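Local coordinates for protein E1 (Kluyveromyces marxianus, PDB 3VX6) that acts as an E1-like enzyme that activates the ubiquitin-like proteins ATG12 and ATG8 for conjugation in autophagy and in cytoplasm-to-vacuole transport, at residues Gln146-Thr151 and Ser256-Gly261; Met142-Ser147 and Val214-Leu219; Ala150-Ile155 and Ile247-Gly252; Lys10-Phe15 and Lys208-Ala213. One frame throughout, in Å; residues are numbered along the deposited sequence.

Interaction 1: Gln146-Thr151 and Ser256-Gly261; sequences QSDGAT and SLKVSG
The Asp148 carboxylate rests its oxygens on carbon: OD1 lies 3.6 Å from Ser256 CB and OD2 3.7 Å from Lys258 CB. The other flat group, the Gln146 amide, serves its own loop, where NE2 donates to Ala150 O, which lies 28° out of the amide plane. The motif is a single beta bridge, Ser147 opposite Leu257, that runs straight into a type II turn from Ser147 to Ala150. Lys258 N gives a straight bond of 2.6 Å to Gln146 O, and Asp148 N reaches Ser256 O at 2.7 Å from above that carbonyl's plane; the return bond from Gln146 N to Lys258 O is weak. With CG between its backbone N and carbonyl carbon (chi1 62°), Gln146 runs side by side with Lys258, CG against CB, while its amide goes on to the turn. Shortening Gln146 to an alanine would keep the backbone bonds but would probably leave Ala150 O without this donor and the turn less firmly held. Leu257 CD1 comes within 3.5 Å of Gln146 O. Lys258 bends at chi2 and again at chi4, which places NZ 6.6 Å from Asp148 OD2, too far for a salt bridge.

Interaction 2: Met142-Ser147 and Val214-Leu219; sequences MPSFQS and VTKNIL
Asn217 lies against Phe145 from its backbone outward. Its CA sits over one face of the ring, 3.8 Å from the centroid, a CH-pi contact set toward the rim. CB packs on CZ at 3.4 Å, CG lies over CE1, and the amide stacks on the ring with the two planes 24° apart. At the tip the two polar atoms part: OD1 accepts Phe145 N, which approaches from above the amide C=O plane at 3.2 Å, and ND2 donates to Pro143 O at 3.0 Å, nearly straight and within the plane of the amide. ND2 also bonds Ile120 O. One side chain thus holds two backbone groups, Pro143 O and Phe145 N, in a helix-on-strand packing where the first turn of helix 215-225 crosses the end of strand 135-144; the short axes come within 8.0 Å at 46°. Lys216 takes the neighbouring strip. Its CB rests on Phe145 O, and farther out CD passes between Gln146 OE1 and Ser144 OG, 3.4 Å from the latter. That hydroxyl, placed opposite its own backbone N (chi1 164°), is bonded to Ala213 O. Near the start of the helix, Val214 CG2 touches Met142 CG at 4.4 Å.

Interaction 3: Ala150-Ile155 and Ile247-Gly252; sequences ATYQII and IIINNG
Tyr152 and Ile249 lie side by side, and each turns its first branch opposite its carbonyl carbon: CG of Tyr152 at chi1 -48° and CG1 of Ile249 at chi1 -69°. This sets Ile249 CG1 obliquely beside the phenol ring, against CE1 and CD1, and CB of Tyr152 lies 4.0 Å from CG2 of Ile247. Ile247 CG1 in turn meets CG1 of Ile154. Tyr152, Ile154, Ile247 and Ile249 all lie on the sheet face turned to helix 215-225, where Leu219 packs on both Tyr152 and Ile247. The two segments form a regular antiparallel pair, strand 151-159 being an outermost strand of a six-stranded mixed sheet within this chain. Thr151 with Asn250 and Gln153 with Ile248 are the hydrogen-bonded pairs; Tyr152 with Ile249 and Ile154 with Ile247 are the non-hydrogen-bonded ones. Asn250 N to Thr151 O is almost straight at 2.7 Å, and Ile248 N to Gln153 O measures 3.1 Å. On the far side of strand 151-159, Tyr152 shares backbone bonds with Leu9, so the N-terminal segment borders it there. The other face carries Thr151, Gln153, Ile248 and Asn250 and is more polar. Thr151 OG1 touches Asn250 CB at 3.3 Å and takes a weak bond from Asn251 ND2, just past the strand end. The side chains of Gln153 and Asn250 cross at about a right angle, their amide planes 29° apart, but their modelled approach is too close to be trusted. Toward the other end, Ile155 CG1 packs against CG2 of Ile248.

Interaction 4: Lys10-Phe15 and Lys208-Ala213; sequences KFAPSF and KDIPSA
The CG2 methyl of Ile210 is the bump that fits between Lys10 O, 3.2 Å away, and the N and CB of Ala12, the last at 3.9 Å. Next along, the Phe11 ring leans obliquely on the pyrrolidine of Pro211, CD1 to CG 3.8 Å, while the carbonyl O of Ser212 meets the ring edge near its plane, 3.6 Å from CD1. CG of Phe11 stands opposite the carbonyl carbon (chi1 -51°), and the ring so placed goes on to touch Thr215 and Lys216 of helix 215-225. Between these bumps a single beta bridge, Ala12 opposite Ser212, joins the loop before strand 16-19 to the loop leading into helix 215-225: Ala12 N bonds Pro211 O at 3.0 Å, and Ala213 N bonds Ala12 O at 2.8 Å. With Phe11 cut back to an alanine, a gap would probably open beside Pro211, and Thr215 and Lys216 would lose a packing partner. Farther on, the small side chains close up: Ser14 OG settles 3.6 Å from CB of Ser212 and about as near CB of Ala213. Ser212 turns its own hydroxyl to Asp203 and to Phe204 N.

Overall arrangement
Interaction 2 is the most buried and lies closest to the chain's centre, joining the start of helix 215-225 to the strand end where an asparagine amide bonds the backbone beside the regular pairing. Interaction 1 begins on the same residues but extends them toward the surface, with a few backbone bonds and alkyl contacts. Interaction 3 is true sheet pairing, apolar toward the helix and polar outside; Tyr152 also touches Phe11 of interaction 4. Interaction 4 joins two irregular loops by one bridge and shape-matched small groups, leading into the helix of interaction 2 through Ala213 and Val214. Residues 142 to 155 thus pass from one mixed sheet to the other, serving interactions 2, 1 and 3 in turn.

Interaction 1: Gln146-Thr151 and Ser256-Gly261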
loop_
_atom_site.group_PDB
_atom_site.type_symbol
_atom_site.label_atom_id
_atom_site.label_comp_id
_atom_site.label_asym_id
_atom_site.label_seq_id
_atom_site.Cartn_x
_atom_site.Cartn_y
_atom_site.Cartn_z
ATOM N N GLN A 146 10.455 2.025 -6.840
ATOM C CA GLN A 146 11.710 2.688 -6.539
ATOM C C GLN A 146 12.524 2.780 -7.820
ATOM O O GLN A 146 12.209 2.134 -8.817
ATOM C CB GLN A 146 12.494 1.870 -5.530
ATOM C CG GLN A 146 12.868 0.503 -6.049
ATOM C CD GLN A 146 13.936 -0.142 -5.216
ATOM O OE1 GLN A 146 13.697 -0.549 -4.080
ATOM N NE2 GLN A 146 15.135 -0.230 -5.770
ATOM N N SER A 147 13.576 3.588 -7.796
ATOM C CA SER A 147 14.442 3.711 -8.956
ATOM C C SER A 147 15.186 2.383 -9.107
ATOM O O SER A 147 15.565 1.756 -8.117
ATOM C CB SER A 147 15.437 4.853 -8.744
ATOM O OG SER A 147 16.415 4.873 -9.771
ATOM N N ASP A 148 15.391 1.956 -10.346
ATOM C CA ASP A 148 16.085 0.698 -10.627
ATOM C C ASP A 148 17.518 0.682 -10.078
ATOM O O ASP A 148 18.360 1.491 -10.474
ATOM C CB ASP A 148 16.108 0.453 -12.138
ATOM C CG ASP A 148 16.014 -1.018 -12.492
ATOM O OD1 ASP A 148 16.053 -1.341 -13.700
ATOM O OD2 ASP A 148 15.893 -1.848 -11.564
ATOM N N GLY A 149 17.792 -0.246 -9.168
ATOM C CA GLY A 149 19.116 -0.332 -8.586
ATOM C C GLY A 149 19.183 0.494 -7.321
ATOM O O GLY A 149 20.188 0.497 -6.603
ATOM N N ALA A 150 18.095 1.196 -7.037
ATOM C CA ALA A 150 18.036 2.031 -5.854
ATOM C C ALA A 150 18.027 1.171 -4.607
ATOM O O ALA A 150 17.543 0.043 -4.602
ATOM C CB ALA A 150 16.799 2.937 -5.888
ATOM N N THR A 151 18.599 1.724 -3.554
ATOM C CA THR A 151 18.682 1.068 -2.273
ATOM C C THR A 151 18.507 2.199 -1.268
ATOM O O THR A 151 18.594 3.380 -1.633
ATOM C CB THR A 151 20.042 0.367 -2.115
ATOM O OG1 THR A 151 20.974 0.919 -3.057
ATOM C CG2 THR A 151 19.900 -1.123 -2.384
ATOM N N SER A 256 14.769 3.993 -14.769
ATOM C CA SER A 256 13.767 2.936 -14.630
ATOM C C SER A 256 13.176 2.811 -13.229
ATOM O O SER A 256 13.812 3.153 -12.230
ATOM C CB SER A 256 14.351 1.583 -15.044
ATOM O OG SER A 256 14.587 1.543 -16.436
ATOM N N LEU A 257 11.953 2.304 -13.172
ATOM C CA LEU A 257 11.248 2.115 -11.911
ATOM C C LEU A 257 11.188 0.616 -11.627
ATOM O O LEU A 257 10.810 -0.160 -12.500
ATOM C CB LEU A 257 9.833 2.678 -12.037
ATOM C CG LEU A 257 9.168 3.197 -10.772
ATOM C CD1 LEU A 257 9.934 4.414 -10.281
ATOM C CD2 LEU A 257 7.719 3.543 -11.056
ATOM N N LYS A 258 11.568 0.196 -10.426
ATOM C CA LYS A 258 11.518 -1.222 -10.105
ATOM C C LYS A 258 10.342 -1.453 -9.175
ATOM O O LYS A 258 10.382 -1.078 -8.005
ATOM C CB LYS A 258 12.831 -1.681 -9.444
ATOM C CG LYS A 258 12.993 -3.210 -9.314
ATOM C CD LYS A 258 12.249 -3.762 -8.104
ATOM C CE LYS A 258 12.381 -5.295 -7.968
ATOM N NZ LYS A 258 11.591 -6.090 -8.968
ATOM N N VAL A 259 9.288 -2.073 -9.689
ATOM C CA VAL A 259 8.118 -2.323 -8.866
ATOM C C VAL A 259 7.951 -3.765 -8.383
ATOM O O VAL A 259 8.210 -4.719 -9.109
ATOM C CB VAL A 259 6.830 -1.919 -9.600
ATOM C CG1 VAL A 259 5.694 -1.799 -8.599
ATOM C CG2 VAL A 259 7.038 -0.616 -10.364
ATOM N N SER A 260 7.521 -3.903 -7.137
ATOM C CA SER A 260 7.260 -5.198 -6.522
ATOM C C SER A 260 6.019 -4.963 -5.678
ATOM O O SER A 260 5.401 -3.902 -5.785
ATOM C CB SER A 260 8.428 -5.618 -5.645
ATOM O OG SER A 260 8.707 -4.617 -4.689
ATOM N N GLY A 261 5.632 -5.934 -4.855
ATOM C CA GLY A 261 4.453 -5.745 -4.021
ATOM C C GLY A 261 3.494 -6.917 -4.038
ATOM O O GLY A 261 2.575 -6.992 -3.219
#

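Interaction 2: Met142-Ser147 and Val214-Leu219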
loop_
_atom_site.group_PDB
_atom_site.type_symbol
_atom_site.label_atom_id
_atom_site.label_comp_id
_atom_site.label_asym_id
_atom_site.label_seq_id
_atom_site.Cartn_x
_atom_site.Cartn_y
_atom_site.Cartn_z
ATOM N N MET A 142 0.551 -4.671 -3.360
ATOM C CA MET A 142 0.482 -3.290 -2.919
ATOM C C MET A 142 1.773 -2.772 -3.536
ATOM O O MET A 142 2.851 -2.976 -2.985
ATOM C CB MET A 142 0.524 -3.210 -1.397
ATOM C CG MET A 142 0.323 -1.812 -0.870
ATOM S SD MET A 142 0.318 -1.821 0.896
ATOM C CE MET A 142 -1.427 -1.910 1.280
ATOM N N PRO A 143 1.680 -2.122 -4.708
ATOM C CA PRO A 143 2.854 -1.604 -5.395
ATOM C C PRO A 143 3.828 -0.837 -4.545
ATOM O O PRO A 143 3.478 0.093 -3.820
ATOM C CB PRO A 143 2.256 -0.766 -6.514
ATOM C CG PRO A 143 1.025 -1.482 -6.815
ATOM C CD PRO A 143 0.474 -1.705 -5.427
ATOM N N SER A 144 5.067 -1.288 -4.653
ATOM C CA SER A 144 6.208 -0.733 -3.959
ATOM C C SER A 144 7.209 -0.436 -5.073
ATOM O O SER A 144 7.851 -1.338 -5.610
ATOM C CB SER A 144 6.773 -1.768 -2.987
ATOM O OG SER A 144 8.075 -1.398 -2.576
ATOM N N PHE A 145 7.324 0.831 -5.438
ATOM C CA PHE A 145 8.236 1.211 -6.499
ATOM C C PHE A 145 9.446 1.954 -5.982
ATOM O O PHE A 145 9.459 2.458 -4.859
ATOM C CB PHE A 145 7.521 2.084 -7.513
ATOM C CG PHE A 145 6.791 3.231 -6.896
ATOM C CD1 PHE A 145 5.492 3.070 -6.420
ATOM C CD2 PHE A 145 7.401 4.479 -6.787
ATOM C CE1 PHE A 145 4.813 4.139 -5.848
ATOM C CE2 PHE A 145 6.733 5.546 -6.220
ATOM C CZ PHE A 145 5.438 5.383 -5.749
ATOM N N GLN A 146 10.455 2.025 -6.840
ATOM C CA GLN A 146 11.710 2.688 -6.539
ATOM C C GLN A 146 12.524 2.780 -7.820
ATOM O O GLN A 146 12.209 2.134 -8.817
ATOM C CB GLN A 146 12.494 1.870 -5.530
ATOM C CG GLN A 146 12.868 0.503 -6.049
ATOM C CD GLN A 146 13.936 -0.142 -5.216
ATOM O OE1 GLN A 146 13.697 -0.549 -4.080
ATOM N NE2 GLN A 146 15.135 -0.230 -5.770
ATOM N N SER A 147 13.576 3.588 -7.796
ATOM C CA SER A 147 14.442 3.711 -8.956
ATOM C C SER A 147 15.186 2.383 -9.107
ATOM O O SER A 147 15.565 1.756 -8.117
ATOM C CB SER A 147 15.437 4.853 -8.744
ATOM O OG SER A 147 16.415 4.873 -9.771
ATOM N N VAL A 214 6.061 -0.190 1.225
ATOM C CA VAL A 214 5.375 0.955 0.627
ATOM C C VAL A 214 6.090 2.285 0.902
ATOM O O VAL A 214 5.815 3.304 0.274
ATOM C CB VAL A 214 3.914 1.004 1.119
ATOM C CG1 VAL A 214 3.815 1.823 2.395
ATOM C CG2 VAL A 214 3.023 1.512 0.019
ATOM N N THR A 215 7.022 2.259 1.846
ATOM C CA THR A 215 7.816 3.436 2.181
ATOM C C THR A 215 8.660 3.916 0.986
ATOM O O THR A 215 9.018 5.101 0.881
ATOM C CB THR A 215 8.791 3.139 3.337
ATOM O OG1 THR A 215 8.082 2.578 4.447
ATOM C CG2 THR A 215 9.490 4.419 3.790
ATOM N N LYS A 216 8.994 2.981 0.102
ATOM C CA LYS A 216 9.788 3.292 -1.068
ATOM C C LYS A 216 9.080 4.292 -1.926
ATOM O O LYS A 216 9.708 5.135 -2.556
ATOM C CB LYS A 216 10.025 2.030 -1.870
ATOM C CG LYS A 216 11.019 1.052 -1.246
ATOM C CD LYS A 216 11.190 -0.190 -2.134
ATOM C CE LYS A 216 12.184 -1.154 -1.523
ATOM N NZ LYS A 216 11.718 -2.520 -1.937
ATOM N N ASN A 217 7.767 4.128 -1.986
ATOM C CA ASN A 217 6.900 5.028 -2.719
ATOM C C ASN A 217 7.192 6.445 -2.199
ATOM O O ASN A 217 7.631 7.318 -2.950
ATOM C CB ASN A 217 5.440 4.647 -2.446
ATOM C CG ASN A 217 5.133 3.211 -2.829
ATOM O OD1 ASN A 217 6.042 2.391 -2.993
ATOM N ND2 ASN A 217 3.854 2.898 -2.973
ATOM N N ILE A 218 6.975 6.660 -0.903
ATOM C CA ILE A 218 7.216 7.969 -0.306
ATOM C C ILE A 218 8.589 8.486 -0.721
ATOM O O ILE A 218 8.711 9.570 -1.305
ATOM C CB ILE A 218 7.127 7.906 1.238
ATOM C CG1 ILE A 218 5.734 7.397 1.654
ATOM C CG2 ILE A 218 7.443 9.278 1.830
ATOM C CD1 ILE A 218 5.589 7.060 3.127
ATOM N N LEU A 219 9.617 7.692 -0.448
ATOM C CA LEU A 219 10.971 8.076 -0.810
ATOM C C LEU A 219 11.098 8.434 -2.277
ATOM O O LEU A 219 11.558 9.508 -2.625
ATOM C CB LEU A 219 11.938 6.950 -0.483
ATOM C CG LEU A 219 12.043 6.754 1.019
ATOM C CD1 LEU A 219 12.735 5.446 1.332
ATOM C CD2 LEU A 219 12.792 7.938 1.604
#

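Interaction 3: Ala150-Ile155 and Ile247-Gly252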
loop_
_atom_site.group_PDB
_atom_site.type_symbol
_atom_site.label_atom_id
_atom_site.label_comp_id
_atom_site.label_asym_id
_atom_site.label_seq_id
_atom_site.Cartn_x
_atom_site.Cartn_y
_atom_site.Cartn_z
ATOM N N ALA A 150 18.095 1.196 -7.037
ATOM C CA ALA A 150 18.036 2.031 -5.854
ATOM C C ALA A 150 18.027 1.171 -4.607
ATOM O O ALA A 150 17.543 0.043 -4.602
ATOM C CB ALA A 150 16.799 2.937 -5.888
ATOM N N THR A 151 18.599 1.724 -3.554
ATOM C CA THR A 151 18.682 1.068 -2.273
ATOM C C THR A 151 18.507 2.199 -1.268
ATOM O O THR A 151 18.594 3.380 -1.633
ATOM C CB THR A 151 20.042 0.367 -2.115
ATOM O OG1 THR A 151 20.974 0.919 -3.057
ATOM C CG2 THR A 151 19.900 -1.123 -2.384
ATOM N N TYR A 152 18.238 1.857 -0.012
ATOM C CA TYR A 152 18.026 2.883 0.997
ATOM C C TYR A 152 18.658 2.514 2.312
ATOM O O TYR A 152 18.549 1.374 2.753
ATOM C CB TYR A 152 16.537 3.084 1.253
ATOM C CG TYR A 152 15.717 3.227 0.012
ATOM C CD1 TYR A 152 15.355 4.481 -0.453
ATOM C CD2 TYR A 152 15.315 2.105 -0.721
ATOM C CE1 TYR A 152 14.610 4.625 -1.615
ATOM C CE2 TYR A 152 14.571 2.242 -1.892
ATOM C CZ TYR A 152 14.226 3.508 -2.328
ATOM O OH TYR A 152 13.510 3.685 -3.484
ATOM N N GLN A 153 19.305 3.498 2.931
ATOM C CA GLN A 153 19.923 3.342 4.237
ATOM C C GLN A 153 19.210 4.319 5.145
ATOM O O GLN A 153 18.892 5.436 4.739
ATOM C CB GLN A 153 21.399 3.735 4.225
ATOM C CG GLN A 153 22.387 2.626 3.930
ATOM C CD GLN A 153 23.048 2.810 2.583
ATOM O OE1 GLN A 153 22.640 2.199 1.595
ATOM N NE2 GLN A 153 24.059 3.672 2.528
ATOM N N ILE A 154 18.937 3.898 6.368
ATOM C CA ILE A 154 18.323 4.797 7.317
ATOM C C ILE A 154 19.534 5.457 7.942
ATOM O O ILE A 154 20.319 4.803 8.622
ATOM C CB ILE A 154 17.518 4.051 8.410
ATOM C CG1 ILE A 154 16.191 3.548 7.830
ATOM C CG2 ILE A 154 17.256 4.975 9.601
ATOM C CD1 ILE A 154 15.288 2.865 8.855
ATOM N N ILE A 155 19.714 6.743 7.669
ATOM C CA ILE A 155 20.831 7.476 8.236
ATOM C C ILE A 155 20.592 7.677 9.719
ATOM O O ILE A 155 21.522 7.641 10.510
ATOM C CB ILE A 155 20.991 8.843 7.573
ATOM C CG1 ILE A 155 21.479 8.649 6.142
ATOM C CG2 ILE A 155 21.954 9.706 8.373
ATOM C CD1 ILE A 155 22.693 7.732 6.024
ATOM N N ILE A 247 16.281 9.124 5.850
ATOM C CA ILE A 247 16.705 8.188 4.827
ATOM C C ILE A 247 17.436 8.803 3.649
ATOM O O ILE A 247 17.168 9.930 3.234
ATOM C CB ILE A 247 15.467 7.394 4.318
ATOM C CG1 ILE A 247 14.890 6.560 5.460
ATOM C CG2 ILE A 247 15.833 6.510 3.165
ATOM C CD1 ILE A 247 13.434 6.258 5.309
ATOM N N ILE A 248 18.382 8.034 3.129
ATOM C CA ILE A 248 19.172 8.424 1.979
ATOM C C ILE A 248 18.900 7.376 0.910
ATOM O O ILE A 248 18.832 6.181 1.207
ATOM C CB ILE A 248 20.689 8.438 2.318
ATOM C CG1 ILE A 248 21.524 8.462 1.035
ATOM C CG2 ILE A 248 21.047 7.213 3.133
ATOM C CD1 ILE A 248 21.286 9.685 0.158
ATOM N N ILE A 249 18.713 7.834 -0.322
ATOM C CA ILE A 249 18.474 6.947 -1.449
ATOM C C ILE A 249 19.788 6.722 -2.200
ATOM O O ILE A 249 20.475 7.679 -2.562
ATOM C CB ILE A 249 17.461 7.538 -2.460
ATOM C CG1 ILE A 249 16.056 7.577 -1.862
ATOM C CG2 ILE A 249 17.448 6.698 -3.717
ATOM C CD1 ILE A 249 15.669 8.899 -1.316
ATOM N N ASN A 250 20.145 5.464 -2.432
ATOM C CA ASN A 250 21.369 5.171 -3.169
ATOM C C ASN A 250 21.022 4.806 -4.598
ATOM O O ASN A 250 20.094 4.031 -4.836
ATOM C CB ASN A 250 22.123 4.007 -2.538
ATOM C CG ASN A 250 22.229 4.132 -1.049
ATOM O OD1 ASN A 250 22.695 5.145 -0.530
ATOM N ND2 ASN A 250 21.803 3.095 -0.343
ATOM N N ASN A 251 21.758 5.375 -5.547
ATOM C CA ASN A 251 21.544 5.065 -6.956
ATOM C C ASN A 251 20.094 5.285 -7.337
ATOM O O ASN A 251 19.554 4.566 -8.184
ATOM C CB ASN A 251 21.901 3.601 -7.211
ATOM C CG ASN A 251 23.120 3.159 -6.420
ATOM O OD1 ASN A 251 24.231 3.628 -6.665
ATOM N ND2 ASN A 251 22.916 2.259 -5.454
ATOM N N GLY A 252 19.461 6.270 -6.711
ATOM C CA GLY A 252 18.070 6.533 -7.010
ATOM C C GLY A 252 17.868 7.283 -8.309
ATOM O O GLY A 252 16.742 7.643 -8.660
#

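Interaction 4: Lys10-Phe15 and Lys208-Ala213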
loop_
_atom_site.group_PDB
_atom_site.type_symbol
_atom_site.label_atom_id
_atom_site.label_comp_id
_atom_site.label_asym_id
_atom_site.label_seq_id
_atom_site.Cartn_x
_atom_site.Cartn_y
_atom_site.Cartn_z
ATOM N N LYS A 10 15.534 -2.457 5.050
ATOM C CA LYS A 10 14.660 -3.494 4.516
ATOM C C LYS A 10 13.204 -3.112 4.717
ATOM O O LYS A 10 12.866 -2.346 5.617
ATOM C CB LYS A 10 14.951 -4.841 5.192
ATOM C CG LYS A 10 16.420 -5.223 5.158
ATOM C CD LYS A 10 16.983 -5.121 3.744
ATOM C CE LYS A 10 18.507 -5.159 3.740
ATOM N NZ LYS A 10 19.075 -4.918 2.374
ATOM N N PHE A 11 12.339 -3.655 3.877
ATOM C CA PHE A 11 10.933 -3.338 3.974
ATOM C C PHE A 11 10.104 -4.601 4.109
ATOM O O PHE A 11 10.319 -5.575 3.394
ATOM C CB PHE A 11 10.522 -2.561 2.735
ATOM C CG PHE A 11 11.414 -1.391 2.441
ATOM C CD1 PHE A 11 11.103 -0.118 2.912
ATOM C CD2 PHE A 11 12.575 -1.564 1.703
ATOM C CE1 PHE A 11 11.939 0.967 2.651
ATOM C CE2 PHE A 11 13.412 -0.492 1.439
ATOM C CZ PHE A 11 13.096 0.777 1.912
ATOM N N ALA A 12 9.161 -4.591 5.040
ATOM C CA ALA A 12 8.303 -5.748 5.242
ATOM C C ALA A 12 7.247 -5.757 4.155
ATOM O O ALA A 12 6.903 -4.710 3.608
ATOM C CB ALA A 12 7.625 -5.672 6.606
ATOM N N PRO A 13 6.740 -6.943 3.804
ATOM C CA PRO A 13 5.709 -6.938 2.769
ATOM C C PRO A 13 4.704 -5.946 3.327
ATOM O O PRO A 13 4.391 -5.998 4.515
ATOM C CB PRO A 13 5.201 -8.379 2.784
ATOM C CG PRO A 13 5.464 -8.824 4.208
ATOM C CD PRO A 13 6.839 -8.263 4.449
ATOM N N SER A 14 4.226 -5.030 2.491
ATOM C CA SER A 14 3.301 -3.987 2.933
ATOM C C SER A 14 1.949 -4.416 3.518
ATOM O O SER A 14 1.233 -3.588 4.083
ATOM C CB SER A 14 3.057 -3.001 1.785
ATOM O OG SER A 14 4.239 -2.301 1.424
ATOM N N PHE A 15 1.606 -5.695 3.406
ATOM C CA PHE A 15 0.320 -6.174 3.899
ATOM C C PHE A 15 0.264 -7.688 3.797
ATOM O O PHE A 15 1.075 -8.319 3.113
ATOM C CB PHE A 15 -0.797 -5.652 3.009
ATOM C CG PHE A 15 -0.785 -6.284 1.636
ATOM C CD1 PHE A 15 0.282 -6.057 0.763
ATOM C CD2 PHE A 15 -1.765 -7.203 1.264
ATOM C CE1 PHE A 15 0.377 -6.741 -0.451
ATOM C CE2 PHE A 15 -1.675 -7.889 0.051
ATOM C CZ PHE A 15 -0.603 -7.659 -0.806
ATOM N N LYS A 208 9.647 -4.171 14.086
ATOM C CA LYS A 208 10.584 -3.221 14.663
ATOM C C LYS A 208 11.495 -2.613 13.597
ATOM O O LYS A 208 12.280 -3.309 12.951
ATOM C CB LYS A 208 11.416 -3.894 15.752
ATOM N N ASP A 209 11.347 -1.302 13.418
ATOM C CA ASP A 209 12.128 -0.496 12.490
ATOM C C ASP A 209 12.131 -0.904 11.039
ATOM O O ASP A 209 12.930 -0.409 10.240
ATOM C CB ASP A 209 13.563 -0.370 12.992
ATOM C CG ASP A 209 13.641 0.379 14.298
ATOM O OD1 ASP A 209 12.827 1.314 14.497
ATOM O OD2 ASP A 209 14.513 0.034 15.123
ATOM N N ILE A 210 11.247 -1.816 10.680
ATOM C CA ILE A 210 11.179 -2.205 9.290
ATOM C C ILE A 210 9.856 -1.653 8.822
ATOM O O ILE A 210 8.790 -2.112 9.230
ATOM C CB ILE A 210 11.250 -3.732 9.101
ATOM C CG1 ILE A 210 12.599 -4.243 9.609
ATOM C CG2 ILE A 210 11.091 -4.083 7.621
ATOM C CD1 ILE A 210 12.828 -5.704 9.344
ATOM N N PRO A 211 9.911 -0.605 7.998
ATOM C CA PRO A 211 8.690 -0.003 7.493
ATOM C C PRO A 211 8.192 -0.866 6.346
ATOM O O PRO A 211 8.953 -1.646 5.767
ATOM C CB PRO A 211 9.164 1.373 7.038
ATOM C CG PRO A 211 10.495 1.062 6.469
ATOM C CD PRO A 211 11.095 0.115 7.497
ATOM N N SER A 212 6.914 -0.735 6.026
ATOM C CA SER A 212 6.354 -1.510 4.940
ATOM C C SER A 212 7.056 -1.129 3.637
ATOM O O SER A 212 7.513 0.005 3.475
ATOM C CB SER A 212 4.848 -1.256 4.856
ATOM O OG SER A 212 4.555 0.103 5.125
ATOM N N ALA A 213 7.160 -2.090 2.723
ATOM C CA ALA A 213 7.799 -1.864 1.435
ATOM C C ALA A 213 7.204 -0.643 0.736
ATOM O O ALA A 213 7.767 -0.117 -0.222
ATOM C CB ALA A 213 7.638 -3.114 0.552
#